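Local coordinates for CRISPR-associated endoribonuclease Cse3 (Thermus thermophilus, PDB 2Y8Y), which binds CRISPR repeat RNA and cleaves it as an endoribonuclease, retaining the processed crRNA as part of antiviral defence, at residues L93-P107 and V175-P189. Residues are numbered along the deposited sequence; the frame is centred on the assembly and turned at random.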
loop_
_atom_site.group_PDB
_atom_site.type_symbol
_atom_site.label_atom_id
_atom_site.label_comp_id
_atom_site.label_asym_id
_atom_site.label_seq_id
_atom_site.Cartn_x
_atom_site.Cartn_y
_atom_site.Cartn_z
ATOM N N LEU A 93 16.899 0.568 7.765
ATOM C CA LEU A 93 16.855 -0.873 7.528
ATOM C C LEU A 93 18.257 -1.453 7.592
ATOM O O LEU A 93 19.199 -0.871 7.061
ATOM C CB LEU A 93 16.210 -1.161 6.176
ATOM C CG LEU A 93 14.796 -0.595 6.034
ATOM C CD1 LEU A 93 14.296 -0.762 4.599
ATOM C CD2 LEU A 93 13.833 -1.246 7.020
ATOM N N LYS A 94 18.405 -2.595 8.251
ATOM C CA LYS A 94 19.719 -3.213 8.380
ATOM C C LYS A 94 19.677 -4.669 7.924
ATOM O O LYS A 94 18.650 -5.325 8.024
ATOM C CB LYS A 94 20.213 -3.121 9.817
ATOM C CG LYS A 94 20.481 -1.675 10.253
ATOM C CD LYS A 94 21.181 -1.589 11.591
ATOM C CE LYS A 94 21.484 -0.139 11.957
ATOM N NZ LYS A 94 20.240 0.668 12.134
ATOM N N PRO A 95 20.794 -5.185 7.401
ATOM C CA PRO A 95 20.751 -6.573 6.932
ATOM C C PRO A 95 20.397 -7.549 8.052
ATOM O O PRO A 95 21.001 -7.516 9.127
ATOM C CB PRO A 95 22.180 -6.821 6.431
ATOM C CG PRO A 95 22.732 -5.445 6.166
ATOM C CD PRO A 95 22.113 -4.563 7.203
ATOM N N GLY A 96 19.398 -8.390 7.805
ATOM C CA GLY A 96 18.983 -9.391 8.773
ATOM C C GLY A 96 17.886 -8.922 9.719
ATOM O O GLY A 96 17.368 -9.695 10.519
ATOM N N GLN A 97 17.556 -7.644 9.658
ATOM C CA GLN A 97 16.543 -7.094 10.547
ATOM C C GLN A 97 15.195 -7.762 10.310
ATOM O O GLN A 97 14.740 -7.869 9.179
ATOM C CB GLN A 97 16.414 -5.600 10.297
ATOM C CG GLN A 97 15.446 -4.899 11.232
ATOM C CD GLN A 97 15.358 -3.430 10.939
ATOM O OE1 GLN A 97 15.757 -2.983 9.868
ATOM N NE2 GLN A 97 14.831 -2.661 11.890
ATOM N N ARG A 98 14.552 -8.193 11.392
ATOM C CA ARG A 98 13.252 -8.839 11.303
ATOM C C ARG A 98 12.133 -7.838 11.552
ATOM O O ARG A 98 12.185 -7.049 12.506
ATOM C CB ARG A 98 13.177 -9.974 12.320
ATOM C CG ARG A 98 14.081 -11.142 11.972
ATOM C CD ARG A 98 14.051 -12.212 13.050
ATOM N NE ARG A 98 14.276 -13.543 12.495
ATOM C CZ ARG A 98 15.473 -14.093 12.324
ATOM N NH1 ARG A 98 16.568 -13.426 12.667
ATOM N NH2 ARG A 98 15.576 -15.314 11.812
ATOM N N LEU A 99 11.108 -7.888 10.703
ATOM C CA LEU A 99 10.001 -6.941 10.778
ATOM C C LEU A 99 8.682 -7.641 10.524
ATOM O O LEU A 99 8.609 -8.554 9.710
ATOM C CB LEU A 99 10.175 -5.847 9.725
ATOM C CG LEU A 99 11.457 -5.025 9.833
ATOM C CD1 LEU A 99 11.656 -4.227 8.568
ATOM C CD2 LEU A 99 11.400 -4.129 11.075
ATOM N N ARG A 100 7.630 -7.202 11.206
ATOM C CA ARG A 100 6.280 -7.575 10.795
ATOM C C ARG A 100 5.886 -6.730 9.602
ATOM O O ARG A 100 6.375 -5.607 9.423
ATOM C CB ARG A 100 5.288 -7.336 11.935
ATOM C CG ARG A 100 5.589 -8.116 13.199
ATOM C CD ARG A 100 4.632 -7.731 14.339
ATOM N NE ARG A 100 4.916 -6.400 14.873
ATOM C CZ ARG A 100 4.221 -5.302 14.586
ATOM N NH1 ARG A 100 3.180 -5.361 13.768
ATOM N NH2 ARG A 100 4.565 -4.140 15.127
ATOM N N PHE A 101 5.001 -7.258 8.768
ATOM C CA PHE A 101 4.524 -6.480 7.631
ATOM C C PHE A 101 3.043 -6.693 7.359
ATOM O O PHE A 101 2.450 -7.704 7.758
ATOM C CB PHE A 101 5.322 -6.796 6.362
ATOM C CG PHE A 101 4.951 -8.112 5.731
ATOM C CD1 PHE A 101 5.559 -9.287 6.141
ATOM C CD2 PHE A 101 3.974 -8.170 4.742
ATOM C CE1 PHE A 101 5.203 -10.515 5.581
ATOM C CE2 PHE A 101 3.607 -9.395 4.175
ATOM C CZ PHE A 101 4.221 -10.566 4.586
ATOM N N ARG A 102 2.469 -5.715 6.672
ATOM C CA ARG A 102 1.113 -5.798 6.157
ATOM C C ARG A 102 1.142 -5.231 4.747
ATOM O O ARG A 102 1.800 -4.212 4.488
ATOM C CB ARG A 102 0.165 -4.992 7.049
ATOM C CG ARG A 102 -1.288 -4.986 6.580
ATOM C CD ARG A 102 -2.211 -4.318 7.586
ATOM N NE ARG A 102 -2.365 -5.157 8.771
ATOM C CZ ARG A 102 -3.505 -5.736 9.146
ATOM N NH1 ARG A 102 -4.614 -5.561 8.441
ATOM N NH2 ARG A 102 -3.542 -6.476 10.245
ATOM N N LEU A 103 0.456 -5.909 3.824
ATOM C CA LEU A 103 0.409 -5.461 2.440
ATOM C C LEU A 103 -0.891 -5.894 1.812
ATOM O O LEU A 103 -1.162 -7.096 1.707
ATOM C CB LEU A 103 1.561 -6.046 1.614
ATOM C CG LEU A 103 1.459 -5.863 0.090
ATOM C CD1 LEU A 103 1.482 -4.362 -0.280
ATOM C CD2 LEU A 103 2.580 -6.641 -0.634
ATOM N N ARG A 104 -1.683 -4.919 1.375
ATOM C CA ARG A 104 -2.874 -5.209 0.595
ATOM C C ARG A 104 -2.499 -5.029 -0.867
ATOM O O ARG A 104 -2.135 -3.929 -1.278
ATOM C CB ARG A 104 -4.002 -4.244 0.961
ATOM C CG ARG A 104 -5.373 -4.786 0.573
ATOM C CD ARG A 104 -6.487 -3.773 0.823
ATOM N NE ARG A 104 -7.790 -4.419 0.746
ATOM C CZ ARG A 104 -8.947 -3.774 0.784
ATOM N NH1 ARG A 104 -8.967 -2.449 0.874
ATOM N NH2 ARG A 104 -10.083 -4.460 0.716
ATOM N N ALA A 105 -2.571 -6.108 -1.645
ATOM C CA ALA A 105 -1.990 -6.128 -2.988
ATOM C C ALA A 105 -2.920 -6.743 -4.007
ATOM O O ALA A 105 -3.948 -7.308 -3.660
ATOM C CB ALA A 105 -0.703 -6.914 -2.982
ATOM N N ASN A 106 -2.521 -6.612 -5.270
ATOM C CA ASN A 106 -3.205 -7.238 -6.403
ATOM C C ASN A 106 -2.227 -8.180 -7.089
ATOM O O ASN A 106 -1.612 -7.811 -8.086
ATOM C CB ASN A 106 -3.688 -6.138 -7.362
ATOM C CG ASN A 106 -4.324 -6.669 -8.637
ATOM O OD1 ASN A 106 -3.972 -6.226 -9.732
ATOM N ND2 ASN A 106 -5.284 -7.586 -8.505
ATOM N N PRO A 107 -2.047 -9.394 -6.538
ATOM C CA PRO A 107 -1.093 -10.322 -7.157
ATOM C C PRO A 107 -1.506 -10.601 -8.593
ATOM O O PRO A 107 -2.666 -10.930 -8.855
ATOM C CB PRO A 107 -1.198 -11.584 -6.283
ATOM C CG PRO A 107 -1.727 -11.074 -4.934
ATOM C CD PRO A 107 -2.674 -9.965 -5.330
ATOM N N VAL A 175 -11.205 -5.370 -9.027
ATOM C CA VAL A 175 -9.777 -5.550 -8.809
ATOM C C VAL A 175 -9.585 -6.423 -7.587
ATOM O O VAL A 175 -10.034 -6.079 -6.500
ATOM C CB VAL A 175 -9.079 -4.197 -8.596
ATOM C CG1 VAL A 175 -7.592 -4.395 -8.342
ATOM C CG2 VAL A 175 -9.325 -3.292 -9.794
ATOM N N GLN A 176 -8.936 -7.567 -7.769
ATOM C CA GLN A 176 -8.718 -8.475 -6.650
ATOM C C GLN A 176 -7.755 -7.879 -5.630
ATOM O O GLN A 176 -6.656 -7.429 -5.971
ATOM C CB GLN A 176 -8.238 -9.846 -7.149
ATOM C CG GLN A 176 -8.156 -10.837 -6.017
ATOM C CD GLN A 176 -8.031 -12.261 -6.461
ATOM O OE1 GLN A 176 -7.817 -12.556 -7.639
ATOM N NE2 GLN A 176 -8.186 -13.165 -5.515
ATOM N N ALA A 177 -8.176 -7.881 -4.370
ATOM C CA ALA A 177 -7.395 -7.283 -3.299
ATOM C C ALA A 177 -7.119 -8.343 -2.246
ATOM O O ALA A 177 -8.043 -8.860 -1.610
ATOM C CB ALA A 177 -8.155 -6.111 -2.696
ATOM N N VAL A 178 -5.841 -8.659 -2.071
ATOM C CA VAL A 178 -5.409 -9.706 -1.170
ATOM C C VAL A 178 -4.626 -9.049 -0.043
ATOM O O VAL A 178 -3.613 -8.372 -0.296
ATOM C CB VAL A 178 -4.512 -10.710 -1.917
ATOM C CG1 VAL A 178 -4.055 -11.818 -0.985
ATOM C CG2 VAL A 178 -5.252 -11.296 -3.091
ATOM N N LEU A 179 -5.103 -9.216 1.188
ATOM C CA LEU A 179 -4.463 -8.636 2.358
ATOM C C LEU A 179 -3.538 -9.649 3.022
ATOM O O LEU A 179 -4.001 -10.633 3.617
ATOM C CB LEU A 179 -5.524 -8.150 3.354
ATOM C CG LEU A 179 -4.984 -7.480 4.618
ATOM C CD1 LEU A 179 -4.181 -6.223 4.279
ATOM C CD2 LEU A 179 -6.148 -7.138 5.519
ATOM N N PHE A 180 -2.232 -9.402 2.907
ATOM C CA PHE A 180 -1.200 -10.256 3.487
ATOM C C PHE A 180 -0.703 -9.654 4.794
ATOM O O PHE A 180 -0.542 -8.429 4.906
ATOM C CB PHE A 180 0.035 -10.322 2.578
ATOM C CG PHE A 180 -0.187 -10.936 1.219
ATOM C CD1 PHE A 180 -0.245 -12.322 1.052
ATOM C CD2 PHE A 180 -0.228 -10.126 0.092
ATOM C CE1 PHE A 180 -0.370 -12.883 -0.219
ATOM C CE2 PHE A 180 -0.362 -10.671 -1.172
ATOM C CZ PHE A 180 -0.444 -12.061 -1.325
ATOM N N GLU A 181 -0.423 -10.511 5.773
ATOM C CA GLU A 181 0.265 -10.091 6.996
ATOM C C GLU A 181 1.256 -11.171 7.373
ATOM O O GLU A 181 0.955 -12.357 7.256
ATOM C CB GLU A 181 -0.737 -9.913 8.131
ATOM C CG GLU A 181 -0.135 -9.336 9.380
ATOM C CD GLU A 181 -1.184 -8.977 10.403
ATOM O OE1 GLU A 181 -1.802 -9.904 10.963
ATOM O OE2 GLU A 181 -1.391 -7.769 10.637
ATOM N N GLY A 182 2.444 -10.794 7.820
ATOM C CA GLY A 182 3.408 -11.798 8.207
ATOM C C GLY A 182 4.667 -11.202 8.790
ATOM O O GLY A 182 4.657 -10.092 9.323
ATOM N N ARG A 183 5.741 -11.972 8.701
ATOM C CA ARG A 183 7.042 -11.524 9.194
ATOM C C ARG A 183 8.076 -11.733 8.100
ATOM O O ARG A 183 8.076 -12.740 7.387
ATOM C CB ARG A 183 7.437 -12.279 10.468
ATOM C CG ARG A 183 6.541 -11.990 11.650
ATOM C CD ARG A 183 6.983 -12.755 12.892
ATOM N NE ARG A 183 8.272 -12.296 13.421
ATOM C CZ ARG A 183 9.339 -13.076 13.573
ATOM N NH1 ARG A 183 9.282 -14.355 13.231
ATOM N NH2 ARG A 183 10.463 -12.578 14.067
ATOM N N LEU A 184 8.950 -10.755 7.960
ATOM C CA LEU A 184 9.987 -10.804 6.944
ATOM C C LEU A 184 11.324 -10.354 7.511
ATOM O O LEU A 184 11.416 -9.908 8.661
ATOM C CB LEU A 184 9.591 -9.986 5.711
ATOM C CG LEU A 184 9.251 -8.501 5.908
ATOM C CD1 LEU A 184 10.480 -7.694 6.314
ATOM C CD2 LEU A 184 8.650 -7.922 4.635
ATOM N N GLU A 185 12.371 -10.500 6.711
ATOM C CA GLU A 185 13.667 -9.935 7.066
ATOM C C GLU A 185 14.192 -9.062 5.938
ATOM O O GLU A 185 13.870 -9.274 4.759
ATOM C CB GLU A 185 14.679 -11.024 7.430
ATOM C CG GLU A 185 14.984 -11.996 6.314
ATOM C CD GLU A 185 16.107 -12.957 6.678
ATOM O OE1 GLU A 185 16.969 -12.588 7.502
ATOM O OE2 GLU A 185 16.130 -14.074 6.128
ATOM N N VAL A 186 15.006 -8.082 6.310
ATOM C CA VAL A 186 15.715 -7.237 5.360
ATOM C C VAL A 186 16.924 -8.002 4.836
ATOM O O VAL A 186 17.715 -8.547 5.611
ATOM C CB VAL A 186 16.201 -5.962 6.056
ATOM C CG1 VAL A 186 17.039 -5.096 5.101
ATOM C CG2 VAL A 186 15.020 -5.204 6.605
ATOM N N VAL A 187 17.055 -8.064 3.515
ATOM C CA VAL A 187 18.196 -8.736 2.905
ATOM C C VAL A 187 19.185 -7.707 2.375
ATOM O O VAL A 187 20.378 -7.742 2.699
ATOM C CB VAL A 187 17.709 -9.696 1.790
ATOM C CG1 VAL A 187 18.893 -10.341 1.069
ATOM C CG2 VAL A 187 16.830 -10.760 2.389
ATOM N N ASP A 188 18.672 -6.764 1.593
ATOM C CA ASP A 188 19.462 -5.703 0.985
ATOM C C ASP A 188 18.799 -4.375 1.350
ATOM O O ASP A 188 17.769 -4.025 0.786
ATOM C CB ASP A 188 19.469 -5.910 -0.534
ATOM C CG ASP A 188 20.180 -4.800 -1.292
ATOM O OD1 ASP A 188 20.506 -3.759 -0.698
ATOM O OD2 ASP A 188 20.400 -4.980 -2.509
ATOM N N PRO A 189 19.370 -3.637 2.310
ATOM C CA PRO A 189 18.721 -2.395 2.748
ATOM C C PRO A 189 18.462 -1.393 1.627
ATOM O O PRO A 189 17.426 -0.724 1.654
ATOM C CB PRO A 189 19.709 -1.822 3.767
ATOM C CG PRO A 189 20.364 -3.038 4.326
ATOM C CD PRO A 189 20.512 -3.994 3.174
HETATM O O HOH W 1 17.146 -12.502 10.143
HETATM O O HOH W 2 -8.029 -7.222 0.784
HETATM O O HOH W 3 -7.811 -8.022 -10.383
#
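Phe101 lays one face of its ring on the backbone of Gly182, where the glycine has no CB to stand in the way of Phe101 CE1. Phe101 CG sits between the backbone N and the carbonyl carbon (chi1 76°), which swings the ring across the neighbouring strand: Gly182 N is 3.5 Å above the ring plane, offset toward the rim, and Phe101 CE1 comes within 3.3 Å of Gly182 C. Leu184 CD2 closes on Phe101 CD1 at 3.7 Å, and Phe180 CB approaches Phe101 CE2 from the other direction along the strand. Further on, Phe180 turns its ring edge to Ala105 CB and Pro107 CG. With Leu99 and Leu103 these groups form the tightly packed face, covered by helix 123-136 through Leu130 and Trp129; Leu141 and Phe139 of the neighbouring strand 139-144 meet Phe101 and Leu184.

The reverse face is mixed: buried Leu179 packs CD1 against Arg102 CG and Arg104 CB, while charged ends and water occupy the looser side. Arg102 bends at chi3 (-71°), bringing NH2 to Glu181 OE2 in a salt bridge, met well out of the carboxylate plane; its modelled 2.5 Å is doubtful. Arg98 NE and Arg183 NH2, like charges, are 4.2 Å apart; the guanidinium planes differ by 17°, but Arg183 NH2 comes at the Arg98 edge, so the groups do not stack. Arg183 also makes a cation-pi contact with Trp149. A water links Gly96 O to Glu185 OE1.

Strands 98-105 and 175-186 run antiparallel, with paired backbone bonds from Leu99–Leu184 to Ala105–Val178. At one end Gly96 N and Gln97 O both bond Val186 from within the type II turn Lys94-Gln97; at the other, Asn106 ND2 gives a hydrogen bond to Gln176 O on a lone pair (2.9 Å). This ladder belongs to one of the protein's two antiparallel sheets, within a ferredoxin-like architecture. One face is thus apolar under helix 123-136; the other sets five arginines against two glutamates, a positive surplus that may add to the potential near the RNA, about 6 Å away at the nearest atoms, without touching it.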